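Local coordinates for interphotoreceptor retinoid-binding protein (Xenopus laevis, PDB 1J7X) that probably binds and carries retinoids between photoreceptors and the neighbouring pigment epithelium, at residues 205-219 with 229-243. Residues are numbered along the deposited sequence; the frame is centred on the assembly and turned at random.
Sequences VYVLTSHQTATAAEE and RATIIGEITSGNLMH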
loop_
_atom_site.group_PDB
_atom_site.type_symbol
_atom_site.label_atom_id
_atom_site.label_comp_id
_atom_site.label_asym_id
_atom_site.label_seq_id
_atom_site.Cartn_x
_atom_site.Cartn_y
_atom_site.Cartn_z
ATOM N N VAL A 205 1.763 -5.195 -18.711
ATOM C CA VAL A 205 1.014 -5.381 -17.522
ATOM C C VAL A 205 0.254 -4.079 -17.161
ATOM O O VAL A 205 0.848 -2.976 -17.153
ATOM C CB VAL A 205 1.865 -5.816 -16.335
ATOM C CG1 VAL A 205 0.947 -6.041 -15.109
ATOM C CG2 VAL A 205 2.655 -7.100 -16.633
ATOM N N TYR A 206 -1.013 -4.221 -16.962
ATOM C CA TYR A 206 -1.942 -3.147 -16.632
ATOM C C TYR A 206 -2.707 -3.421 -15.346
ATOM O O TYR A 206 -3.361 -4.440 -15.239
ATOM C CB TYR A 206 -2.868 -2.942 -17.784
ATOM C CG TYR A 206 -2.111 -2.671 -19.057
ATOM C CD1 TYR A 206 -1.623 -3.716 -19.831
ATOM C CD2 TYR A 206 -1.788 -1.357 -19.452
ATOM C CE1 TYR A 206 -0.851 -3.507 -20.983
ATOM C CE2 TYR A 206 -1.111 -1.128 -20.581
ATOM C CZ TYR A 206 -0.585 -2.207 -21.349
ATOM O OH TYR A 206 0.191 -1.899 -22.456
ATOM N N VAL A 207 -2.540 -2.556 -14.305
ATOM C CA VAL A 207 -3.168 -2.740 -13.008
ATOM C C VAL A 207 -4.304 -1.804 -12.826
ATOM O O VAL A 207 -4.141 -0.601 -13.016
ATOM C CB VAL A 207 -2.162 -2.517 -11.892
ATOM C CG1 VAL A 207 -2.788 -2.776 -10.594
ATOM C CG2 VAL A 207 -0.973 -3.445 -12.098
ATOM N N LEU A 208 -5.482 -2.320 -12.579
ATOM C CA LEU A 208 -6.698 -1.559 -12.412
ATOM C C LEU A 208 -6.882 -1.231 -10.954
ATOM O O LEU A 208 -6.866 -2.120 -10.080
ATOM C CB LEU A 208 -7.928 -2.315 -12.938
ATOM C CG LEU A 208 -7.840 -2.906 -14.346
ATOM C CD1 LEU A 208 -9.234 -3.395 -14.728
ATOM C CD2 LEU A 208 -7.293 -2.007 -15.350
ATOM N N THR A 209 -7.177 0.053 -10.645
ATOM C CA THR A 209 -7.404 0.458 -9.289
ATOM C C THR A 209 -8.683 1.239 -9.083
ATOM O O THR A 209 -9.183 1.842 -10.033
ATOM C CB THR A 209 -6.237 1.402 -8.789
ATOM O OG1 THR A 209 -6.237 2.556 -9.675
ATOM C CG2 THR A 209 -4.894 0.646 -8.831
ATOM N N SER A 210 -9.164 1.242 -7.868
ATOM C CA SER A 210 -10.337 2.011 -7.419
ATOM C C SER A 210 -10.027 2.693 -6.094
ATOM O O SER A 210 -9.063 2.360 -5.397
ATOM C CB SER A 210 -11.626 1.150 -7.210
ATOM O OG SER A 210 -11.630 0.378 -6.066
ATOM N N HIS A 211 -10.968 3.573 -5.663
ATOM C CA HIS A 211 -10.890 4.185 -4.377
ATOM C C HIS A 211 -10.990 3.196 -3.253
ATOM O O HIS A 211 -10.676 3.532 -2.133
ATOM C CB HIS A 211 -11.977 5.222 -4.200
ATOM C CG HIS A 211 -13.373 4.644 -4.216
ATOM N ND1 HIS A 211 -14.080 4.377 -3.053
ATOM C CD2 HIS A 211 -14.208 4.343 -5.236
ATOM C CE1 HIS A 211 -15.255 3.862 -3.370
ATOM N NE2 HIS A 211 -15.345 3.804 -4.682
ATOM N N GLN A 212 -11.487 1.983 -3.517
ATOM C CA GLN A 212 -11.548 0.947 -2.507
ATOM C C GLN A 212 -10.225 0.149 -2.387
ATOM O O GLN A 212 -9.988 -0.499 -1.391
ATOM C CB GLN A 212 -12.680 -0.037 -2.757
ATOM C CG GLN A 212 -14.040 0.649 -2.703
ATOM C CD GLN A 212 -15.109 -0.156 -3.440
ATOM O OE1 GLN A 212 -15.093 -1.394 -3.377
ATOM N NE2 GLN A 212 -16.028 0.544 -4.178
ATOM N N THR A 213 -9.359 0.189 -3.378
ATOM C CA THR A 213 -8.074 -0.533 -3.294
ATOM C C THR A 213 -7.293 -0.102 -2.068
ATOM O O THR A 213 -7.126 1.134 -1.824
ATOM C CB THR A 213 -7.283 -0.279 -4.563
ATOM O OG1 THR A 213 -8.117 -0.545 -5.732
ATOM C CG2 THR A 213 -5.938 -1.130 -4.637
ATOM N N ALA A 214 -6.845 -1.035 -1.227
ATOM C CA ALA A 214 -6.271 -0.706 0.062
ATOM C C ALA A 214 -5.041 -1.513 0.445
ATOM O O ALA A 214 -4.836 -2.613 -0.089
ATOM C CB ALA A 214 -7.305 -0.858 1.137
ATOM N N THR A 215 -4.382 -1.019 1.476
ATOM C CA THR A 215 -3.155 -1.564 2.048
ATOM C C THR A 215 -2.222 -2.278 1.049
ATOM O O THR A 215 -1.737 -1.689 0.072
ATOM C CB THR A 215 -3.564 -2.484 3.255
ATOM O OG1 THR A 215 -4.541 -3.478 2.881
ATOM C CG2 THR A 215 -4.373 -1.704 4.318
ATOM N N ALA A 216 -2.081 -3.587 1.301
ATOM C CA ALA A 216 -1.154 -4.382 0.482
ATOM C C ALA A 216 -1.399 -4.201 -1.000
ATOM O O ALA A 216 -0.488 -4.301 -1.837
ATOM C CB ALA A 216 -1.191 -5.831 0.828
ATOM N N ALA A 217 -2.694 -4.053 -1.416
ATOM C CA ALA A 217 -2.991 -3.856 -2.842
ATOM C C ALA A 217 -2.405 -2.545 -3.377
ATOM O O ALA A 217 -1.991 -2.483 -4.513
ATOM C CB ALA A 217 -4.516 -3.968 -3.088
ATOM N N GLU A 218 -2.475 -1.511 -2.554
ATOM C CA GLU A 218 -1.894 -0.212 -2.935
ATOM C C GLU A 218 -0.356 -0.290 -3.087
ATOM O O GLU A 218 0.197 0.187 -4.015
ATOM C CB GLU A 218 -2.285 0.839 -1.872
ATOM C CG GLU A 218 -3.779 1.105 -1.752
ATOM C CD GLU A 218 -4.105 2.247 -0.748
ATOM O OE1 GLU A 218 -3.904 3.497 -1.135
ATOM O OE2 GLU A 218 -4.470 1.956 0.411
ATOM N N GLU A 219 0.239 -1.035 -2.143
ATOM C CA GLU A 219 1.686 -1.246 -2.168
ATOM C C GLU A 219 2.094 -1.937 -3.380
ATOM O O GLU A 219 3.042 -1.533 -4.058
ATOM C CB GLU A 219 2.181 -1.969 -0.948
ATOM C CG GLU A 219 2.271 -1.078 0.273
ATOM C CD GLU A 219 2.862 -1.796 1.539
ATOM O OE1 GLU A 219 3.692 -2.710 1.358
ATOM O OE2 GLU A 219 2.454 -1.366 2.688
ATOM N N ARG A 229 7.045 -1.229 -14.167
ATOM C CA ARG A 229 6.707 -2.528 -14.703
ATOM C C ARG A 229 5.339 -2.495 -15.322
ATOM O O ARG A 229 5.051 -3.229 -16.280
ATOM C CB ARG A 229 6.841 -3.568 -13.574
ATOM C CG ARG A 229 6.371 -5.012 -14.013
ATOM C CD ARG A 229 7.403 -5.544 -15.132
ATOM N NE ARG A 229 6.795 -5.288 -16.388
ATOM C CZ ARG A 229 6.182 -6.183 -17.137
ATOM N NH1 ARG A 229 6.232 -7.491 -16.884
ATOM N NH2 ARG A 229 5.557 -5.756 -18.179
ATOM N N ALA A 230 4.356 -1.815 -14.683
ATOM C CA ALA A 230 3.068 -1.733 -15.250
ATOM C C ALA A 230 2.492 -0.313 -15.313
ATOM O O ALA A 230 2.936 0.573 -14.610
ATOM C CB ALA A 230 2.166 -2.594 -14.393
ATOM N N THR A 231 1.460 -0.184 -16.086
ATOM C CA THR A 231 0.673 1.025 -16.181
ATOM C C THR A 231 -0.509 0.873 -15.206
ATOM O O THR A 231 -1.203 -0.156 -15.214
ATOM C CB THR A 231 0.182 1.218 -17.593
ATOM O OG1 THR A 231 1.268 1.292 -18.529
ATOM C CG2 THR A 231 -0.633 2.492 -17.721
ATOM N N ILE A 232 -0.704 1.876 -14.322
ATOM C CA ILE A 232 -1.774 1.846 -13.384
ATOM C C ILE A 232 -2.963 2.618 -13.981
ATOM O O ILE A 232 -2.849 3.777 -14.408
ATOM C CB ILE A 232 -1.353 2.535 -12.078
ATOM C CG1 ILE A 232 0.001 2.005 -11.590
ATOM C CG2 ILE A 232 -2.323 2.347 -10.988
ATOM C CD1 ILE A 232 -0.023 0.410 -11.502
ATOM N N ILE A 233 -4.144 2.034 -13.907
ATOM C CA ILE A 233 -5.371 2.614 -14.520
ATOM C C ILE A 233 -6.539 2.574 -13.565
ATOM O O ILE A 233 -6.857 1.529 -12.975
ATOM C CB ILE A 233 -5.723 1.843 -15.809
ATOM C CG1 ILE A 233 -4.515 1.805 -16.689
ATOM C CG2 ILE A 233 -7.007 2.433 -16.483
ATOM C CD1 ILE A 233 -4.738 0.839 -17.878
ATOM N N GLY A 234 -7.193 3.752 -13.383
ATOM C CA GLY A 234 -8.383 3.760 -12.569
ATOM C C GLY A 234 -8.417 4.965 -11.657
ATOM O O GLY A 234 -8.066 6.038 -12.111
ATOM N N GLU A 235 -8.930 4.763 -10.454
ATOM C CA GLU A 235 -9.093 5.844 -9.496
ATOM C C GLU A 235 -7.880 5.933 -8.543
ATOM O O GLU A 235 -7.190 4.970 -8.264
ATOM C CB GLU A 235 -10.328 5.668 -8.700
ATOM C CG GLU A 235 -11.598 5.571 -9.570
ATOM C CD GLU A 235 -12.799 5.145 -8.801
ATOM O OE1 GLU A 235 -12.693 4.521 -7.693
ATOM O OE2 GLU A 235 -13.940 5.296 -9.352
ATOM N N ILE A 236 -7.748 7.081 -7.890
ATOM C CA ILE A 236 -6.749 7.228 -6.842
ATOM C C ILE A 236 -7.230 6.300 -5.709
ATOM O O ILE A 236 -8.444 6.206 -5.401
ATOM C CB ILE A 236 -6.720 8.701 -6.327
ATOM C CG1 ILE A 236 -6.197 9.563 -7.406
ATOM C CG2 ILE A 236 -5.922 8.820 -5.125
ATOM C CD1 ILE A 236 -6.547 11.071 -7.214
ATOM N N THR A 237 -6.315 5.567 -5.124
ATOM C CA THR A 237 -6.673 4.551 -4.146
ATOM C C THR A 237 -7.024 5.091 -2.766
ATOM O O THR A 237 -6.927 6.309 -2.562
ATOM C CB THR A 237 -5.608 3.462 -4.094
ATOM O OG1 THR A 237 -4.377 3.954 -3.618
ATOM C CG2 THR A 237 -5.327 2.884 -5.552
ATOM N N SER A 238 -7.383 4.205 -1.845
ATOM C CA SER A 238 -7.942 4.601 -0.582
ATOM C C SER A 238 -7.021 5.367 0.325
ATOM O O SER A 238 -7.513 6.068 1.105
ATOM C CB SER A 238 -8.487 3.361 0.167
ATOM O OG SER A 238 -7.449 2.573 0.632
ATOM N N GLY A 239 -5.702 5.218 0.198
ATOM C CA GLY A 239 -4.754 5.859 1.074
ATOM C C GLY A 239 -4.671 5.243 2.411
ATOM O O GLY A 239 -4.383 5.928 3.440
ATOM N N ASN A 240 -4.948 3.952 2.515
ATOM C CA ASN A 240 -4.862 3.269 3.791
ATOM C C ASN A 240 -3.700 2.360 3.765
ATOM O O ASN A 240 -3.817 1.280 3.223
ATOM C CB ASN A 240 -6.121 2.414 4.008
ATOM C CG ASN A 240 -7.426 3.235 4.073
ATOM O OD1 ASN A 240 -8.523 2.674 3.947
ATOM N ND2 ASN A 240 -7.302 4.555 4.247
ATOM N N LEU A 241 -2.562 2.765 4.262
ATOM C CA LEU A 241 -1.361 1.920 4.323
ATOM C C LEU A 241 -1.067 1.634 5.811
ATOM O O LEU A 241 -1.487 2.391 6.691
ATOM C CB LEU A 241 -0.161 2.632 3.747
ATOM C CG LEU A 241 -0.202 2.958 2.264
ATOM C CD1 LEU A 241 1.062 3.677 1.781
ATOM C CD2 LEU A 241 -0.307 1.678 1.426
HETATM N N MSE A 242 -0.314 0.579 6.087
HETATM C CA MSE A 242 -0.055 0.200 7.477
HETATM C C MSE A 242 1.289 0.795 7.904
HETATM O O MSE A 242 2.180 0.083 8.388
HETATM C CB MSE A 242 -0.032 -1.326 7.583
HETATM C CG MSE A 242 -1.305 -1.977 7.309
HETATM SE SE MSE A 242 -1.235 -3.834 7.739
HETATM C CE MSE A 242 -0.881 -3.661 9.482
ATOM N N HIS A 243 1.470 2.111 7.719
ATOM C CA HIS A 243 2.702 2.785 8.085
ATOM C C HIS A 243 2.571 3.685 9.315
ATOM O O HIS A 243 3.527 4.337 9.680
ATOM C CB HIS A 243 3.214 3.611 6.896
ATOM C CG HIS A 243 3.497 2.790 5.678
ATOM N ND1 HIS A 243 3.654 3.354 4.432
ATOM C CD2 HIS A 243 3.650 1.455 5.509
ATOM C CE1 HIS A 243 3.960 2.417 3.551
ATOM N NE2 HIS A 243 3.913 1.248 4.167
HETATM O O HOH W 1 3.993 -3.199 -18.837
HETATM O O HOH W 2 2.648 -0.835 -19.254
HETATM O O HOH W 3 -0.048 -1.267 3.999
#
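V205 CG2 sits over one face of the R229 guanidinium, 3.6 Å from R229 NH2. A water ties that NH2 to V205 N and R229 O. The H211 ring has Q212 CG over one face. The E235 carboxylate lies near the ring edge, its plane 33° from that of the ring, though its exact place there is doubtful. L241 CB lies over the centre of one face of the H243 ring, and H243 NE2 makes a weak hydrogen bond of 3.3 Å to E219 OE2. Strands 205-209 and 231-234 pair in parallel. V207 and I232 share one side of the sheet, with V207 CB 3.6 Å from I232 CD1; Y206, L208, T231 and I233 share the other, where helix 287-296 packs on Y206 and I233. With helix 216-226 the strands form a beta-alpha-beta unit, consistent with the ClpP/crotonase-like fold of peptidase family S41. Beyond the strands, E218 reaches from the first turn of the helix to the 237-240 loop. E218 OE1 accepts from T237 OG1 at 2.6 Å and G239 N at 2.8 Å, both from the same face of the carboxylate plane. E218 OE2 uses its syn lone pair for N240 N at 2.9 Å. With an alanine at E218, the T237 hydroxyl and the G239 and N240 amides would probably lose their shared acceptor, and the loop would be freer to shift. S238 holds T213 O through both N and OG. T237 OG1 is also hydrogen-bonded to V276 N.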